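Long-range contacts in N-acetylglucosaminidase (Paenibacillus barengoltzii, PDB 6INX), which probably hydrolyses glycosidic bonds next to N-acetylglucosamine in oligosaccharides or N-linked glycans, as a glycoside hydrolase of family 18: residues Q181-G189 with R210-F220; L194-Y202 with S299-K309. All coordinates share one frame; numbering follows the deposited sequence.

Contact 1 of 2, residues Q181-G189 with R210-F220; sequences QLMTYDMRG and RISVDASVNLF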
loop_
_atom_site.group_PDB
_atom_site.type_symbol
_atom_site.label_atom_id
_atom_site.label_comp_id
_atom_site.label_asym_id
_atom_site.label_seq_id
_atom_site.Cartn_x
_atom_site.Cartn_y
_atom_site.Cartn_z
ATOM N N GLN A 181 -5.940 20.451 0.495
ATOM C CA GLN A 181 -4.917 20.180 -0.512
ATOM C C GLN A 181 -4.485 18.728 -0.383
ATOM O O GLN A 181 -3.897 18.338 0.629
ATOM C CB GLN A 181 -3.729 21.107 -0.312
ATOM C CG GLN A 181 -4.104 22.564 -0.380
ATOM C CD GLN A 181 -2.960 23.442 0.016
ATOM O OE1 GLN A 181 -2.574 23.478 1.188
ATOM N NE2 GLN A 181 -2.389 24.146 -0.952
ATOM N N LEU A 182 -4.766 17.926 -1.402
ATOM C CA LEU A 182 -4.344 16.534 -1.396
ATOM C C LEU A 182 -2.912 16.459 -1.898
ATOM O O LEU A 182 -2.613 16.855 -3.034
ATOM C CB LEU A 182 -5.259 15.667 -2.262
ATOM C CG LEU A 182 -6.748 15.714 -1.960
ATOM C CD1 LEU A 182 -7.474 14.729 -2.875
ATOM C CD2 LEU A 182 -6.977 15.410 -0.492
ATOM N N MET A 183 -2.025 15.943 -1.057
ATOM C CA MET A 183 -0.618 15.824 -1.430
ATOM C C MET A 183 -0.464 14.592 -2.322
ATOM O O MET A 183 0.028 13.537 -1.911
ATOM C CB MET A 183 0.254 15.746 -0.185
ATOM C CG MET A 183 0.402 17.105 0.513
ATOM S SD MET A 183 1.508 17.057 1.932
ATOM C CE MET A 183 0.509 16.048 3.009
ATOM N N THR A 184 -0.921 14.746 -3.571
ATOM C CA THR A 184 -0.838 13.670 -4.567
ATOM C C THR A 184 0.555 13.640 -5.211
ATOM O O THR A 184 0.737 13.730 -6.429
ATOM C CB THR A 184 -1.976 13.752 -5.584
ATOM O OG1 THR A 184 -1.979 15.036 -6.225
ATOM C CG2 THR A 184 -3.322 13.517 -4.913
ATOM N N TYR A 185 1.548 13.510 -4.336
ATOM C CA TYR A 185 2.948 13.344 -4.687
ATOM C C TYR A 185 3.593 12.585 -3.538
ATOM O O TYR A 185 3.004 12.443 -2.461
ATOM C CB TYR A 185 3.654 14.677 -5.010
ATOM C CG TYR A 185 3.395 15.844 -4.084
ATOM C CD1 TYR A 185 3.915 15.874 -2.803
ATOM C CD2 TYR A 185 2.639 16.935 -4.508
ATOM C CE1 TYR A 185 3.693 16.957 -1.962
ATOM C CE2 TYR A 185 2.422 18.032 -3.673
ATOM C CZ TYR A 185 2.943 18.024 -2.403
ATOM O OH TYR A 185 2.738 19.093 -1.555
ATOM N N ASP A 186 4.808 12.085 -3.770
ATOM C CA ASP A 186 5.431 11.107 -2.858
ATOM C C ASP A 186 4.496 9.928 -2.590
ATOM O O ASP A 186 4.570 9.296 -1.533
ATOM C CB ASP A 186 5.868 11.712 -1.514
ATOM C CG ASP A 186 6.803 12.878 -1.662
ATOM O OD1 ASP A 186 7.575 12.918 -2.637
ATOM O OD2 ASP A 186 6.763 13.762 -0.771
ATOM N N MET A 187 3.590 9.634 -3.532
ATOM C CA MET A 187 2.614 8.571 -3.291
ATOM C C MET A 187 3.267 7.203 -3.306
ATOM O O MET A 187 2.731 6.257 -2.710
ATOM C CB MET A 187 1.474 8.629 -4.308
ATOM C CG MET A 187 0.542 9.830 -4.073
ATOM S SD MET A 187 -0.927 9.882 -5.113
ATOM C CE MET A 187 -0.180 10.280 -6.701
ATOM N N ARG A 188 4.397 7.101 -3.997
ATOM C CA ARG A 188 5.341 6.000 -3.920
ATOM C C ARG A 188 6.693 6.651 -3.701
ATOM O O ARG A 188 7.066 7.564 -4.441
ATOM C CB ARG A 188 5.354 5.223 -5.233
ATOM C CG ARG A 188 4.002 4.597 -5.533
ATOM C CD ARG A 188 3.891 4.118 -6.984
ATOM N NE ARG A 188 2.569 3.539 -7.190
ATOM C CZ ARG A 188 1.435 4.232 -7.310
ATOM N NH1 ARG A 188 1.442 5.560 -7.254
ATOM N NH2 ARG A 188 0.278 3.594 -7.450
ATOM N N GLY A 189 7.404 6.216 -2.670
ATOM C CA GLY A 189 8.626 6.899 -2.299
ATOM C C GLY A 189 9.414 6.150 -1.247
ATOM O O GLY A 189 9.777 4.991 -1.454
ATOM N N ARG A 210 -1.969 0.908 -5.549
ATOM C CA ARG A 210 -3.126 1.288 -6.355
ATOM C C ARG A 210 -3.496 2.767 -6.264
ATOM O O ARG A 210 -4.513 3.167 -6.836
ATOM C CB ARG A 210 -4.335 0.404 -6.029
ATOM C CG ARG A 210 -4.034 -1.104 -6.049
ATOM C CD ARG A 210 -3.494 -1.591 -7.394
ATOM N NE ARG A 210 -4.472 -1.456 -8.463
ATOM C CZ ARG A 210 -4.160 -1.385 -9.753
ATOM N NH1 ARG A 210 -2.890 -1.433 -10.140
ATOM N NH2 ARG A 210 -5.131 -1.247 -10.650
ATOM N N ILE A 211 -2.698 3.587 -5.587
ATOM C CA ILE A 211 -3.031 4.996 -5.399
ATOM C C ILE A 211 -2.659 5.814 -6.637
ATOM O O ILE A 211 -1.818 5.427 -7.453
ATOM C CB ILE A 211 -2.367 5.534 -4.115
ATOM C CG1 ILE A 211 -3.005 6.851 -3.634
ATOM C CG2 ILE A 211 -0.873 5.705 -4.328
ATOM C CD1 ILE A 211 -4.497 6.777 -3.330
ATOM N N SER A 212 -3.320 6.965 -6.771
ATOM C CA SER A 212 -3.152 7.905 -7.872
ATOM C C SER A 212 -3.931 9.153 -7.474
ATOM O O SER A 212 -4.666 9.141 -6.486
ATOM C CB SER A 212 -3.692 7.336 -9.194
ATOM O OG SER A 212 -5.094 7.127 -9.119
ATOM N N VAL A 213 -3.777 10.230 -8.256
ATOM C CA VAL A 213 -4.624 11.410 -8.049
ATOM C C VAL A 213 -6.093 11.013 -8.095
ATOM O O VAL A 213 -6.882 11.346 -7.203
ATOM C CB VAL A 213 -4.334 12.494 -9.104
ATOM C CG1 VAL A 213 -5.403 13.605 -9.016
ATOM C CG2 VAL A 213 -2.933 13.061 -8.973
ATOM N N ASP A 214 -6.474 10.284 -9.150
ATOM C CA ASP A 214 -7.865 9.905 -9.345
ATOM C C ASP A 214 -8.368 9.059 -8.176
ATOM O O ASP A 214 -9.457 9.301 -7.641
ATOM C CB ASP A 214 -7.963 9.167 -10.688
ATOM C CG ASP A 214 -9.355 8.670 -11.009
ATOM O OD1 ASP A 214 -10.326 9.457 -10.981
ATOM O OD2 ASP A 214 -9.454 7.464 -11.338
ATOM N N ALA A 215 -7.581 8.067 -7.750
ATOM C CA ALA A 215 -8.024 7.233 -6.635
ATOM C C ALA A 215 -8.099 8.030 -5.336
ATOM O O ALA A 215 -8.993 7.798 -4.513
ATOM C CB ALA A 215 -7.110 6.018 -6.466
ATOM N N SER A 216 -7.182 8.980 -5.145
ATOM C CA SER A 216 -7.178 9.802 -3.935
ATOM C C SER A 216 -8.400 10.711 -3.888
ATOM O O SER A 216 -9.084 10.785 -2.863
ATOM C CB SER A 216 -5.869 10.600 -3.855
ATOM O OG SER A 216 -5.842 11.414 -2.693
ATOM N N VAL A 217 -8.681 11.411 -4.992
ATOM C CA VAL A 217 -9.876 12.246 -5.074
ATOM C C VAL A 217 -11.119 11.425 -4.752
ATOM O O VAL A 217 -11.958 11.822 -3.939
ATOM C CB VAL A 217 -9.961 12.912 -6.459
ATOM C CG1 VAL A 217 -11.311 13.618 -6.626
ATOM C CG2 VAL A 217 -8.792 13.883 -6.665
ATOM N N ASN A 218 -11.230 10.245 -5.359
ATOM C CA ASN A 218 -12.372 9.385 -5.079
ATOM C C ASN A 218 -12.464 9.025 -3.595
ATOM O O ASN A 218 -13.559 9.037 -3.020
ATOM C CB ASN A 218 -12.301 8.149 -5.973
ATOM C CG ASN A 218 -12.685 8.455 -7.409
ATOM O OD1 ASN A 218 -13.275 9.498 -7.695
ATOM N ND2 ASN A 218 -12.344 7.552 -8.322
ATOM N N LEU A 219 -11.331 8.711 -2.951
ATOM C CA LEU A 219 -11.349 8.409 -1.517
ATOM C C LEU A 219 -11.881 9.586 -0.707
ATOM O O LEU A 219 -12.712 9.415 0.195
ATOM C CB LEU A 219 -9.937 8.072 -1.037
ATOM C CG LEU A 219 -9.318 6.730 -1.400
ATOM C CD1 LEU A 219 -7.902 6.654 -0.829
ATOM C CD2 LEU A 219 -10.175 5.593 -0.877
ATOM N N PHE A 220 -11.394 10.790 -1.000
ATOM C CA PHE A 220 -11.792 11.949 -0.212
ATOM C C PHE A 220 -13.233 12.361 -0.496
ATOM O O PHE A 220 -13.940 12.799 0.415
ATOM C CB PHE A 220 -10.803 13.097 -0.440
ATOM C CG PHE A 220 -9.555 12.973 0.397
ATOM C CD1 PHE A 220 -9.448 13.670 1.588
ATOM C CD2 PHE A 220 -8.521 12.127 0.026
ATOM C CE1 PHE A 220 -8.312 13.538 2.389
ATOM C CE2 PHE A 220 -7.380 11.995 0.821
ATOM C CZ PHE A 220 -7.279 12.707 2.002
#
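With CG of Leu182 anti to its own carbonyl carbon (chi1 -55°), CD1 continues the extended line toward the helix, and the branch CD2 is turned over a face of the Phe220 ring. This is a strand and the helix that follows it in the TIM barrel: helix 213-222 lies over the outside of strand 179-183 on its way to strand 230-235, in a beta-alpha-beta crossover interrupted by a long loop. The CH-pi contact is nearly ideal: CD2 of Leu182 stands 3.4 Å from the centroid of the Phe220 ring, only 1° off the normal, and all six ring carbons are about equally far from it. Leu182 CD1 stops 3.7 Å from OG of Ser216, whose hydroxyl is hydrogen-bonded to the carbonyl of Ala160.

One turn closer to the helix start, Thr184 OG1 lies 3.5 Å from CG2 of Val213, the two side chains crossing at about a right angle; the polar need of that hydroxyl is met by Gly233 N. Beyond the strand, the chain of Met187 bends at its last torsion. Its CB meets CG2 of Ile211 at 3.7 Å, while its CE reaches the first turn, 3.9 Å from Val213 N. Ser212 caps that turn, its OG accepting from Ala215 N at 3.0 Å, and the same hydroxyl is also hydrogen-bonded to Thr203.

Arg188 closes the far end. Its NE is in a salt bridge with Asp207 and its NH1 is hydrogen-bonded to the carbonyl of His197, so the guanidinium is probably held in rotation where its edge meets Ile211. The Ile211 carbonyl oxygen meets the guanidinium edge in plane: NH1 adds a weak bond at 3.3 Å, whereas NH2 donates almost straight (163°) to a lone pair of Ile211 O at 2.8 Å.

Contact 2 of 2, residues L194-Y202 with S299-K309; sequences LTGHHTNLY and SYDDEMSIRYK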
loop_
_atom_site.group_PDB
_atom_site.type_symbol
_atom_site.label_atom_id
_atom_site.label_comp_id
_atom_site.label_asym_id
_atom_site.label_seq_id
_atom_site.Cartn_x
_atom_site.Cartn_y
_atom_site.Cartn_z
ATOM N N LEU A 194 9.436 -1.029 -4.495
ATOM C CA LEU A 194 8.920 -1.229 -5.844
ATOM C C LEU A 194 8.854 0.117 -6.556
ATOM O O LEU A 194 8.335 1.088 -6.000
ATOM C CB LEU A 194 7.509 -1.815 -5.777
ATOM C CG LEU A 194 7.020 -2.295 -7.141
ATOM C CD1 LEU A 194 7.761 -3.554 -7.556
ATOM C CD2 LEU A 194 5.517 -2.557 -7.094
ATOM N N THR A 195 9.372 0.175 -7.781
ATOM C CA THR A 195 9.296 1.421 -8.521
ATOM C C THR A 195 7.864 1.694 -8.972
ATOM O O THR A 195 7.025 0.790 -9.106
ATOM C CB THR A 195 10.207 1.405 -9.750
ATOM O OG1 THR A 195 9.738 0.433 -10.700
ATOM C CG2 THR A 195 11.641 1.069 -9.373
ATOM N N GLY A 196 7.588 2.970 -9.194
ATOM C CA GLY A 196 6.307 3.380 -9.730
ATOM C C GLY A 196 6.246 4.892 -9.783
ATOM O O GLY A 196 7.222 5.577 -9.492
ATOM N N HIS A 197 5.076 5.392 -10.151
ATOM C CA HIS A 197 4.902 6.828 -10.331
ATOM C C HIS A 197 4.579 7.481 -8.995
ATOM O O HIS A 197 3.652 7.054 -8.304
ATOM C CB HIS A 197 3.731 7.056 -11.278
ATOM C CG HIS A 197 3.907 6.413 -12.619
ATOM N ND1 HIS A 197 4.978 6.693 -13.439
ATOM C CD2 HIS A 197 3.155 5.498 -13.275
ATOM C CE1 HIS A 197 4.876 5.982 -14.549
ATOM N NE2 HIS A 197 3.776 5.250 -14.476
ATOM N N HIS A 198 5.293 8.556 -8.656
ATOM C CA HIS A 198 5.066 9.181 -7.355
ATOM C C HIS A 198 3.948 10.210 -7.367
ATOM O O HIS A 198 3.432 10.559 -6.301
ATOM C CB HIS A 198 6.389 9.697 -6.749
ATOM C CG HIS A 198 6.724 11.125 -7.067
ATOM N ND1 HIS A 198 6.437 12.164 -6.209
ATOM C CD2 HIS A 198 7.429 11.669 -8.089
ATOM C CE1 HIS A 198 6.899 13.294 -6.713
ATOM N NE2 HIS A 198 7.505 13.022 -7.856
ATOM N N THR A 199 3.552 10.682 -8.546
ATOM C CA THR A 199 2.593 11.771 -8.645
ATOM C C THR A 199 1.656 11.542 -9.835
ATOM O O THR A 199 1.285 12.469 -10.560
ATOM C CB THR A 199 3.321 13.121 -8.606
ATOM O OG1 THR A 199 2.385 14.198 -8.478
ATOM C CG2 THR A 199 4.238 13.328 -9.818
ATOM N N ASN A 200 1.221 10.293 -10.000
ATOM C CA ASN A 200 0.470 9.880 -11.181
ATOM C C ASN A 200 -1.003 10.272 -11.119
ATOM O O ASN A 200 -1.684 10.059 -10.113
ATOM C CB ASN A 200 0.558 8.361 -11.369
ATOM C CG ASN A 200 0.159 7.565 -10.115
ATOM O OD1 ASN A 200 0.589 7.873 -8.987
ATOM N ND2 ASN A 200 -0.646 6.511 -10.313
ATOM N N LEU A 201 -1.500 10.801 -12.240
ATOM C CA LEU A 201 -2.913 11.126 -12.352
ATOM C C LEU A 201 -3.796 9.888 -12.188
ATOM O O LEU A 201 -4.764 9.907 -11.421
ATOM C CB LEU A 201 -3.174 11.822 -13.692
ATOM C CG LEU A 201 -4.628 12.234 -13.905
ATOM C CD1 LEU A 201 -5.095 13.135 -12.770
ATOM C CD2 LEU A 201 -4.782 12.944 -15.247
ATOM N N TYR A 202 -3.506 8.804 -12.923
ATOM C CA TYR A 202 -4.335 7.607 -12.860
ATOM C C TYR A 202 -3.518 6.396 -12.428
ATOM O O TYR A 202 -2.303 6.333 -12.620
ATOM C CB TYR A 202 -4.981 7.272 -14.219
ATOM C CG TYR A 202 -5.951 8.305 -14.744
ATOM C CD1 TYR A 202 -7.206 8.476 -14.186
ATOM C CD2 TYR A 202 -5.598 9.106 -15.819
ATOM C CE1 TYR A 202 -8.088 9.429 -14.693
ATOM C CE2 TYR A 202 -6.465 10.050 -16.326
ATOM C CZ TYR A 202 -7.701 10.209 -15.764
ATOM O OH TYR A 202 -8.558 11.159 -16.284
ATOM N N SER A 299 10.773 8.980 -11.434
ATOM C CA SER A 299 9.384 9.366 -11.643
ATOM C C SER A 299 9.246 10.866 -11.405
ATOM O O SER A 299 9.784 11.387 -10.429
ATOM C CB SER A 299 8.499 8.647 -10.619
ATOM O OG SER A 299 7.222 9.234 -10.576
ATOM N N TYR A 300 8.486 11.559 -12.257
ATOM C CA TYR A 300 8.385 13.012 -12.125
ATOM C C TYR A 300 7.104 13.504 -12.790
ATOM O O TYR A 300 6.369 12.729 -13.394
ATOM C CB TYR A 300 9.646 13.697 -12.686
ATOM C CG TYR A 300 9.821 13.625 -14.189
ATOM C CD1 TYR A 300 10.046 12.414 -14.827
ATOM C CD2 TYR A 300 9.786 14.777 -14.968
ATOM C CE1 TYR A 300 10.219 12.343 -16.202
ATOM C CE2 TYR A 300 9.964 14.716 -16.355
ATOM C CZ TYR A 300 10.183 13.497 -16.958
ATOM O OH TYR A 300 10.360 13.426 -18.330
ATOM N N ASP A 301 6.848 14.812 -12.647
ATOM C CA ASP A 301 5.788 15.539 -13.344
ATOM C C ASP A 301 6.434 16.429 -14.403
ATOM O O ASP A 301 7.523 16.983 -14.186
ATOM C CB ASP A 301 5.060 16.487 -12.364
ATOM C CG ASP A 301 3.617 16.066 -12.049
ATOM O OD1 ASP A 301 3.019 15.242 -12.774
ATOM O OD2 ASP A 301 3.069 16.587 -11.043
ATOM N N ASP A 302 5.773 16.565 -15.552
ATOM C CA ASP A 302 6.254 17.528 -16.540
ATOM C C ASP A 302 5.100 18.360 -17.083
ATOM O O ASP A 302 3.989 18.291 -16.555
ATOM C CB ASP A 302 7.077 16.840 -17.646
ATOM C CG ASP A 302 6.255 15.908 -18.529
ATOM O OD1 ASP A 302 5.027 15.806 -18.364
ATOM O OD2 ASP A 302 6.852 15.270 -19.419
ATOM N N GLU A 303 5.337 19.152 -18.136
ATOM C CA GLU A 303 4.242 19.949 -18.685
ATOM C C GLU A 303 3.116 19.068 -19.218
ATOM O O GLU A 303 1.943 19.460 -19.168
ATOM C CB GLU A 303 4.761 20.885 -19.784
ATOM C CG GLU A 303 5.864 21.834 -19.327
ATOM C CD GLU A 303 7.263 21.293 -19.584
ATOM O OE1 GLU A 303 7.528 20.099 -19.305
ATOM O OE2 GLU A 303 8.104 22.063 -20.083
ATOM N N MET A 304 3.450 17.872 -19.706
ATOM C CA MET A 304 2.449 16.966 -20.268
ATOM C C MET A 304 1.533 16.407 -19.178
ATOM O O MET A 304 0.302 16.455 -19.293
ATOM C CB MET A 304 3.170 15.843 -21.021
ATOM C CG MET A 304 2.330 14.975 -21.941
ATOM S SD MET A 304 3.380 13.837 -22.894
ATOM C CE MET A 304 4.148 14.959 -24.062
ATOM N N SER A 305 2.113 15.887 -18.098
ATOM C CA SER A 305 1.278 15.368 -17.019
ATOM C C SER A 305 0.515 16.487 -16.314
ATOM O O SER A 305 -0.636 16.300 -15.911
ATOM C CB SER A 305 2.126 14.561 -16.031
ATOM O OG SER A 305 3.167 15.338 -15.458
ATOM N N ILE A 306 1.128 17.668 -16.188
ATOM C CA ILE A 306 0.426 18.798 -15.595
ATOM C C ILE A 306 -0.795 19.189 -16.433
ATOM O O ILE A 306 -1.875 19.442 -15.886
ATOM C CB ILE A 306 1.395 19.969 -15.351
ATOM C CG1 ILE A 306 2.307 19.654 -14.159
ATOM C CG2 ILE A 306 0.637 21.273 -15.124
ATOM C CD1 ILE A 306 3.434 20.673 -13.980
ATOM N N ARG A 307 -0.667 19.216 -17.773
ATOM C CA ARG A 307 -1.855 19.523 -18.581
ATOM C C ARG A 307 -2.954 18.506 -18.334
ATOM O O ARG A 307 -4.127 18.868 -18.210
ATOM C CB ARG A 307 -1.544 19.621 -20.088
ATOM C CG ARG A 307 -2.768 19.690 -21.069
ATOM C CD ARG A 307 -3.474 21.003 -20.809
ATOM N NE ARG A 307 -4.622 21.286 -21.643
ATOM C CZ ARG A 307 -4.653 22.208 -22.612
ATOM N NH1 ARG A 307 -3.582 22.963 -22.894
ATOM N NH2 ARG A 307 -5.800 22.402 -23.293
ATOM N N TYR A 308 -2.596 17.221 -18.258
ATOM C CA TYR A 308 -3.610 16.212 -17.972
ATOM C C TYR A 308 -4.242 16.432 -16.602
ATOM O O TYR A 308 -5.456 16.270 -16.441
ATOM C CB TYR A 308 -3.019 14.804 -18.075
ATOM C CG TYR A 308 -2.982 14.246 -19.485
ATOM C CD1 TYR A 308 -4.147 13.808 -20.107
ATOM C CD2 TYR A 308 -1.784 14.142 -20.179
ATOM C CE1 TYR A 308 -4.118 13.293 -21.397
ATOM C CE2 TYR A 308 -1.744 13.625 -21.474
ATOM C CZ TYR A 308 -2.916 13.209 -22.072
ATOM O OH TYR A 308 -2.891 12.693 -23.356
ATOM N N LYS A 309 -3.440 16.818 -15.608
ATOM C CA LYS A 309 -3.989 17.091 -14.282
ATOM C C LYS A 309 -4.953 18.271 -14.311
ATOM O O LYS A 309 -6.003 18.239 -13.660
ATOM C CB LYS A 309 -2.855 17.343 -13.286
ATOM C CG LYS A 309 -2.032 16.092 -12.947
ATOM C CD LYS A 309 -1.007 16.369 -11.851
ATOM C CE LYS A 309 -0.223 15.099 -11.513
ATOM N NZ LYS A 309 0.753 15.279 -10.388
HETATM O O HOH W 1 6.126 9.181 -12.994
#
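Three oxygens grip NZ of Lys309: OG1 and the carbonyl O of Thr199, and OD2 of Asp301, the last in a salt bridge on its syn lone pair. NZ of Lys309 is 2.7 Å from both Thr199 OG1 and Asp301 OD2. The lysine chain, fully extended beyond CG, carries the amine from helix 303-316 to the loop. A methionine in its place would probably leave the Thr199 carbonyl without this donor and the Asp301 carboxylate without its counter-charge. That carboxylate also accepts from Ala235 N, and its OD1 takes the Ser305 hydroxyl.

The helix begins here with a capping box, Asp302 OD1 accepting from Ser305 N at 2.9 Å and Ser305 OG from Asp302 N. It follows the small antiparallel sheet inserted after barrel strand 230-235, consistent with the insertion domain of many family 18 chitinases; Ser299 ends that sheet's strand 297-299. OG of Ser299, anti to the backbone N (chi1 166°), accepts from His198 N at 2.8 Å, nearly straight (167°). A water bridges on, 2.7 Å from Ser299 OG and 2.8 Å from His197 ND1; NE2 of that ring is hydrogen-bonded to Asp283. Leu201 CD2 packs against CB of Tyr308 at 3.8 Å.

Both contacts are buried, with centres about 11 Å apart, and they interleave: 194-202 belongs to the long loop that joins the two segments of contact 1. Contact 1 sits deeper, pairing a barrel strand with its own helix, largely through apolar packing and with an arginine at one end. Contact 2 ties that same loop to the end of the inserted sheet's central strand, 297-299, and to the next barrel helix, mostly through hydrogen bonds and a water, with a salt bridge inside 299-309 holding the lysine that reaches across. They meet directly: Thr199 OG1 lies 2.7 Å from Thr184 O, a probable hydrogen bond, and Val213 N probably donates to Asn200 O at 2.8 Å.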